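Local coordinates for proteasome assembly chaperone family protein (Pyrococcus furiosus, PDB 3VR0) that activates the archaeal proteasome and is homologous to proteasome assembly chaperones, at residues R136-G142 with M205-L211; R27-P33 with Q131-T135. All blocks are in the same frame, centred on the assembly; numbering follows the deposited sequence.

How the contacts relate
Contact 1 pairs two inner strands of the large mixed sheet, whereas contact 2 joins two loops at the edge of the fold, each leading into a strand of that sheet; their centres lie about 17 Å apart. Segment 131-135 runs directly into 136-142, so one chain passes from the loop contact to the strand pair. A salt bridge ties the two sites, Arg136 NE of contact 1 lying 2.8 Å from Asp32 OD1 of contact 2. Met205 also reaches across, its CE 3.6 Å from Thr135 O. At the other end of contact 1, the nearest atoms of Gly142 and a bound gold ion are about 4 Å apart.

Contact 1. Residues R136-G142 with M205-L211; sequences REIITMG and MFGISLL
Strands 137-142 and 206-211 run parallel, 4.6 Å apart at their closest axis approach and inclined by 10°, and six backbone hydrogen bonds join them from Phe206 N to Arg136 O through to Gly142 N to Leu210 O. They are inner neighbours in the mixed sheet of this PAC2-family fold, with strand 34-37 beside 137-142 and strand 155-159 beside 206-211. Ile138 and Thr140 each use both N and O, the first with Phe206 and Ile208, the second with Ile208 and Leu210.

Phe206 leans toward the neighbouring strand, its CG set between the backbone N and the carbonyl carbon (chi1 65°). Glu137 passes over one face of the ring, with CB 4.2 Å from the ring centroid in a CH-pi contact, while its carboxylate is held by Arg100 and Tyr168. Arg136, salt-bridged through NE to Asp32, lies alongside, its NH1 at the ring edge 3.8 Å from Phe206 CE2 and the two planes 69° apart. With an alanine here a gap would probably open beside Glu137 CB, and Arg136 NH1 would lose the ring edge it abuts.

On the same face of the sheet Ile139 CG1 lies 3.8 Å from Ile208 CG2, and Ile139, Met141 and Leu210 pack against Val231 of helix 221-235. On the opposite face Ile138 meets Leu127 of helix 116-131, which Met205 also touches; the Ile138 and Met205 side chains cross at about a right angle. Gly207 brings its CA within 3.1 Å of Ile138 O, an approach at which a side chain would collide with that oxygen. Farther along this face Thr140 OG1 bonds to Ala193 O and also accepts a hydrogen bond from a water 2.7 Å away, which in turn bonds to Ser209 OG.

Contact 2. Residues R27-P33 with Q131-T135; sequences RPDIYDP and QEFGT
The Phe133 ring is the main bump, pushed from a type I turn spanning Gln131 to Gly134 into a hollow lined by Arg27, Pro28 and Ile30. Here the loop between strands 21-24 and 34-37 meets the turn that joins helix 116-131 to strand 137-145. Pro28 CD lies 3.6 Å from Phe133 CE1, and Ile30 CG1 reaches CD1 of the same ring. Phe129 adds an edge-to-face contact from helix 116-131. The Arg27 chain, bent at chi2 and chi3, carries its guanidinium across the ring's outer end, so that Phe133 CZ sits 3.9 Å above the guanidinium plane.

A second fit forms at the end of the turn. The Tyr31 ring fills the space beside Gly134, its CE1 3.8 Å from Gly134 CA, where a side chain would clash. Pro33 wedges in against the Phe133 carbonyl and Thr135: its CD meets Phe133 O at 3.3 Å and its CG touches Thr135 OG1, a hydroxyl bonded to Val130 O. A water joins Tyr31 OH to Gly134 O.

Farther out Glu132 OE1 is gripped by Arg27, at 2.8 Å from NH2 and weakly by NH1, nearly in the guanidinium plane. The buried Phe133 packing probably contributes most to the joint, while the exposed ion pair adds a directional bond that is likely to hold the guanidinium against the ring.

Contact 1. Residues R136-G142 with M205-L211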
loop_
_atom_site.group_PDB
_atom_site.type_symbol
_atom_site.label_atom_id
_atom_site.label_comp_id
_atom_site.label_asym_id
_atom_site.label_seq_id
_atom_site.Cartn_x
_atom_site.Cartn_y
_atom_site.Cartn_z
ATOM N N ARG C 136 8.575 -24.602 20.269
ATOM C CA ARG C 136 9.670 -24.801 19.308
ATOM C C ARG C 136 9.097 -25.322 18.018
ATOM O O ARG C 136 9.676 -25.130 16.973
ATOM C CB ARG C 136 10.712 -25.834 19.828
ATOM C CG ARG C 136 11.421 -25.410 21.176
ATOM C CD ARG C 136 12.223 -26.586 21.826
ATOM N NE ARG C 136 11.354 -27.768 22.000
ATOM C CZ ARG C 136 11.609 -28.973 21.488
ATOM N NH1 ARG C 136 12.763 -29.183 20.824
ATOM N NH2 ARG C 136 10.727 -29.965 21.658
ATOM N N GLU C 137 7.961 -26.015 18.115
ATOM C CA GLU C 137 7.502 -26.905 17.074
ATOM C C GLU C 137 6.132 -26.431 16.588
ATOM O O GLU C 137 5.263 -26.091 17.401
ATOM C CB GLU C 137 7.377 -28.348 17.601
ATOM C CG GLU C 137 7.177 -29.372 16.449
ATOM C CD GLU C 137 7.191 -30.866 16.915
ATOM O OE1 GLU C 137 7.628 -31.121 18.047
ATOM O OE2 GLU C 137 6.712 -31.750 16.160
ATOM N N ILE C 138 5.948 -26.431 15.268
ATOM C CA ILE C 138 4.775 -25.820 14.643
ATOM C C ILE C 138 4.149 -26.780 13.669
ATOM O O ILE C 138 4.857 -27.372 12.894
ATOM C CB ILE C 138 5.198 -24.565 13.863
ATOM C CG1 ILE C 138 5.825 -23.537 14.783
ATOM C CG2 ILE C 138 4.028 -23.910 13.163
ATOM C CD1 ILE C 138 6.778 -22.486 14.043
ATOM N N ILE C 139 2.823 -26.895 13.651
ATOM C CA ILE C 139 2.180 -27.666 12.613
ATOM C C ILE C 139 1.172 -26.740 11.950
ATOM O O ILE C 139 0.335 -26.182 12.630
ATOM C CB ILE C 139 1.433 -28.890 13.232
ATOM C CG1 ILE C 139 2.438 -29.844 13.928
ATOM C CG2 ILE C 139 0.685 -29.622 12.146
ATOM C CD1 ILE C 139 1.721 -31.099 14.566
ATOM N N THR C 140 1.252 -26.533 10.631
ATOM C CA THR C 140 0.227 -25.693 9.983
ATOM C C THR C 140 -0.697 -26.556 9.125
ATOM O O THR C 140 -0.280 -27.520 8.536
ATOM C CB THR C 140 0.852 -24.559 9.140
ATOM O OG1 THR C 140 1.624 -25.147 8.125
ATOM C CG2 THR C 140 1.838 -23.682 9.987
ATOM N N MET C 141 -1.956 -26.175 9.067
ATOM C CA MET C 141 -2.950 -26.916 8.387
ATOM C C MET C 141 -3.572 -25.969 7.401
ATOM O O MET C 141 -3.822 -24.805 7.723
ATOM C CB MET C 141 -4.018 -27.364 9.393
ATOM C CG MET C 141 -3.394 -28.183 10.599
ATOM S SD MET C 141 -4.723 -28.866 11.588
ATOM C CE MET C 141 -5.620 -27.412 12.045
ATOM N N GLY C 142 -3.865 -26.476 6.211
ATOM C CA GLY C 142 -4.630 -25.717 5.241
ATOM C C GLY C 142 -4.947 -26.543 3.978
ATOM O O GLY C 142 -4.906 -27.777 3.995
ATOM N N MET C 205 13.126 -22.460 15.313
ATOM C CA MET C 205 11.905 -23.292 15.429
ATOM C C MET C 205 11.764 -24.223 14.220
ATOM O O MET C 205 12.528 -24.137 13.246
ATOM C CB MET C 205 10.658 -22.386 15.541
ATOM C CG MET C 205 10.700 -21.405 16.740
ATOM S SD MET C 205 9.315 -20.245 16.703
ATOM C CE MET C 205 7.928 -21.247 17.336
ATOM N N PHE C 206 10.783 -25.124 14.257
ATOM C CA PHE C 206 10.735 -26.179 13.241
ATOM C C PHE C 206 9.350 -26.722 13.158
ATOM O O PHE C 206 8.539 -26.509 14.090
ATOM C CB PHE C 206 11.753 -27.291 13.521
ATOM C CG PHE C 206 11.497 -28.082 14.809
ATOM C CD1 PHE C 206 10.752 -29.255 14.780
ATOM C CD2 PHE C 206 12.047 -27.673 16.028
ATOM C CE1 PHE C 206 10.534 -30.014 15.975
ATOM C CE2 PHE C 206 11.823 -28.409 17.224
ATOM C CZ PHE C 206 11.074 -29.594 17.181
ATOM N N GLY C 207 9.058 -27.408 12.064
ATOM C CA GLY C 207 7.763 -28.034 11.965
ATOM C C GLY C 207 7.359 -28.492 10.594
ATOM O O GLY C 207 8.197 -28.757 9.770
ATOM N N ILE C 208 6.063 -28.604 10.367
ATOM C CA ILE C 208 5.562 -29.287 9.196
ATOM C C ILE C 208 4.296 -28.575 8.743
ATOM O O ILE C 208 3.535 -28.098 9.559
ATOM C CB ILE C 208 5.240 -30.821 9.533
ATOM C CG1 ILE C 208 4.781 -31.566 8.307
ATOM C CG2 ILE C 208 4.201 -30.942 10.731
ATOM C CD1 ILE C 208 4.936 -33.195 8.459
ATOM N N SER C 209 4.122 -28.495 7.430
ATOM C CA SER C 209 2.954 -28.013 6.804
ATOM C C SER C 209 2.172 -29.208 6.271
ATOM O O SER C 209 2.709 -30.047 5.564
ATOM C CB SER C 209 3.373 -27.184 5.566
ATOM O OG SER C 209 2.217 -27.020 4.746
ATOM N N LEU C 210 0.883 -29.267 6.528
ATOM C CA LEU C 210 0.088 -30.310 5.952
ATOM C C LEU C 210 -1.066 -29.646 5.247
ATOM O O LEU C 210 -1.871 -28.978 5.882
ATOM C CB LEU C 210 -0.425 -31.266 7.051
ATOM C CG LEU C 210 0.708 -31.970 7.770
ATOM C CD1 LEU C 210 0.221 -32.601 9.116
ATOM C CD2 LEU C 210 1.308 -33.028 6.864
ATOM N N LEU C 211 -1.127 -29.823 3.927
ATOM C CA LEU C 211 -2.159 -29.202 3.122
ATOM C C LEU C 211 -2.952 -30.258 2.367
ATOM O O LEU C 211 -2.376 -31.144 1.738
ATOM C CB LEU C 211 -1.545 -28.209 2.108
ATOM C CG LEU C 211 -0.718 -27.012 2.593
ATOM C CD1 LEU C 211 -0.196 -26.262 1.394
ATOM C CD2 LEU C 211 -1.598 -26.096 3.390
HETATM O O HOH W 1 0.207 -26.151 6.002
#

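Contact 2. Residues R27-P33 with Q131-T135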
loop_
_atom_site.group_PDB
_atom_site.type_symbol
_atom_site.label_atom_id
_atom_site.label_comp_id
_atom_site.label_asym_id
_atom_site.label_seq_id
_atom_site.Cartn_x
_atom_site.Cartn_y
_atom_site.Cartn_z
ATOM N N ARG C 27 -1.905 -16.780 31.677
ATOM C CA ARG C 27 -0.793 -17.593 31.304
ATOM C C ARG C 27 -1.020 -19.055 31.675
ATOM O O ARG C 27 -0.836 -19.451 32.846
ATOM C CB ARG C 27 0.444 -17.128 32.023
ATOM C CG ARG C 27 0.660 -15.603 31.925
ATOM C CD ARG C 27 2.085 -15.461 31.398
ATOM N NE ARG C 27 2.004 -14.450 30.400
ATOM C CZ ARG C 27 2.844 -14.317 29.409
ATOM N NH1 ARG C 27 3.850 -15.167 29.257
ATOM N NH2 ARG C 27 2.616 -13.342 28.561
ATOM N N PRO C 28 -1.316 -19.885 30.677
ATOM C CA PRO C 28 -1.625 -21.293 30.941
ATOM C C PRO C 28 -0.409 -22.072 31.367
ATOM O O PRO C 28 0.780 -21.735 31.057
ATOM C CB PRO C 28 -2.180 -21.813 29.584
ATOM C CG PRO C 28 -2.550 -20.494 28.798
ATOM C CD PRO C 28 -1.442 -19.554 29.245
ATOM N N ASP C 29 -0.731 -23.135 32.072
ATOM C CA ASP C 29 0.235 -24.007 32.684
ATOM C C ASP C 29 0.619 -25.027 31.632
ATOM O O ASP C 29 0.196 -26.213 31.689
ATOM C CB ASP C 29 -0.398 -24.683 33.927
ATOM C CG ASP C 29 0.558 -25.663 34.592
ATOM O OD1 ASP C 29 1.758 -25.529 34.335
ATOM O OD2 ASP C 29 0.113 -26.538 35.363
ATOM N N ILE C 30 1.412 -24.589 30.650
ATOM C CA ILE C 30 1.754 -25.496 29.574
ATOM C C ILE C 30 3.195 -25.412 29.337
ATOM O O ILE C 30 3.798 -24.403 29.646
ATOM C CB ILE C 30 0.998 -25.191 28.258
ATOM C CG1 ILE C 30 1.331 -23.768 27.667
ATOM C CG2 ILE C 30 -0.457 -25.455 28.486
ATOM C CD1 ILE C 30 0.325 -23.327 26.533
ATOM N N TYR C 31 3.777 -26.455 28.785
ATOM C CA TYR C 31 5.158 -26.319 28.419
ATOM C C TYR C 31 5.576 -27.074 27.178
ATOM O O TYR C 31 5.095 -28.157 26.903
ATOM C CB TYR C 31 6.095 -26.680 29.583
ATOM C CG TYR C 31 7.481 -26.152 29.251
ATOM C CD1 TYR C 31 7.628 -24.817 28.813
ATOM C CD2 TYR C 31 8.624 -27.000 29.280
ATOM C CE1 TYR C 31 8.867 -24.304 28.475
ATOM C CE2 TYR C 31 9.899 -26.487 28.915
ATOM C CZ TYR C 31 9.991 -25.130 28.512
ATOM O OH TYR C 31 11.190 -24.563 28.152
ATOM N N ASP C 32 6.497 -26.456 26.439
ATOM C CA ASP C 32 7.013 -26.990 25.192
ATOM C C ASP C 32 5.844 -27.406 24.303
ATOM O O ASP C 32 5.884 -28.472 23.739
ATOM C CB ASP C 32 7.917 -28.215 25.469
ATOM C CG ASP C 32 8.705 -28.658 24.242
ATOM O OD1 ASP C 32 8.883 -27.847 23.308
ATOM O OD2 ASP C 32 9.163 -29.826 24.205
ATOM N N PRO C 33 4.807 -26.562 24.187
ATOM C CA PRO C 33 3.677 -27.010 23.403
ATOM C C PRO C 33 3.967 -27.056 21.901
ATOM O O PRO C 33 4.993 -26.513 21.407
ATOM C CB PRO C 33 2.610 -25.979 23.725
ATOM C CG PRO C 33 3.394 -24.722 24.064
ATOM C CD PRO C 33 4.659 -25.163 24.650
ATOM N N GLN C 131 6.487 -18.434 21.605
ATOM C CA GLN C 131 7.780 -18.663 22.211
ATOM C C GLN C 131 7.855 -18.260 23.702
ATOM O O GLN C 131 8.701 -18.768 24.416
ATOM C CB GLN C 131 8.893 -17.940 21.441
ATOM C CG GLN C 131 9.263 -18.550 20.078
ATOM C CD GLN C 131 10.435 -17.785 19.449
ATOM O OE1 GLN C 131 10.306 -16.618 19.057
ATOM N NE2 GLN C 131 11.580 -18.429 19.383
ATOM N N GLU C 132 6.987 -17.370 24.170
ATOM C CA GLU C 132 6.960 -17.117 25.603
ATOM C C GLU C 132 6.606 -18.369 26.390
ATOM O O GLU C 132 6.931 -18.427 27.555
ATOM C CB GLU C 132 6.006 -15.987 25.977
ATOM C CG GLU C 132 6.395 -14.655 25.350
ATOM C CD GLU C 132 5.412 -13.575 25.697
ATOM O OE1 GLU C 132 4.484 -13.783 26.549
ATOM O OE2 GLU C 132 5.583 -12.489 25.131
ATOM N N PHE C 133 5.984 -19.370 25.749
ATOM C CA PHE C 133 5.572 -20.615 26.428
ATOM C C PHE C 133 6.509 -21.756 26.139
ATOM O O PHE C 133 6.217 -22.902 26.432
ATOM C CB PHE C 133 4.116 -20.951 26.087
ATOM C CG PHE C 133 3.188 -19.892 26.534
ATOM C CD1 PHE C 133 2.720 -19.871 27.861
ATOM C CD2 PHE C 133 2.877 -18.814 25.683
ATOM C CE1 PHE C 133 1.907 -18.793 28.307
ATOM C CE2 PHE C 133 2.059 -17.775 26.099
ATOM C CZ PHE C 133 1.577 -17.762 27.416
ATOM N N GLY C 134 7.648 -21.433 25.540
ATOM C CA GLY C 134 8.618 -22.439 25.192
ATOM C C GLY C 134 8.335 -23.179 23.891
ATOM O O GLY C 134 8.952 -24.200 23.664
ATOM N N THR C 135 7.389 -22.732 23.062
ATOM C CA THR C 135 7.102 -23.387 21.760
ATOM C C THR C 135 8.303 -23.417 20.820
ATOM O O THR C 135 8.980 -22.384 20.631
ATOM C CB THR C 135 5.996 -22.671 21.005
ATOM O OG1 THR C 135 4.886 -22.493 21.885
ATOM C CG2 THR C 135 5.557 -23.473 19.746
HETATM O O HOH W 2 11.088 -25.296 25.027
#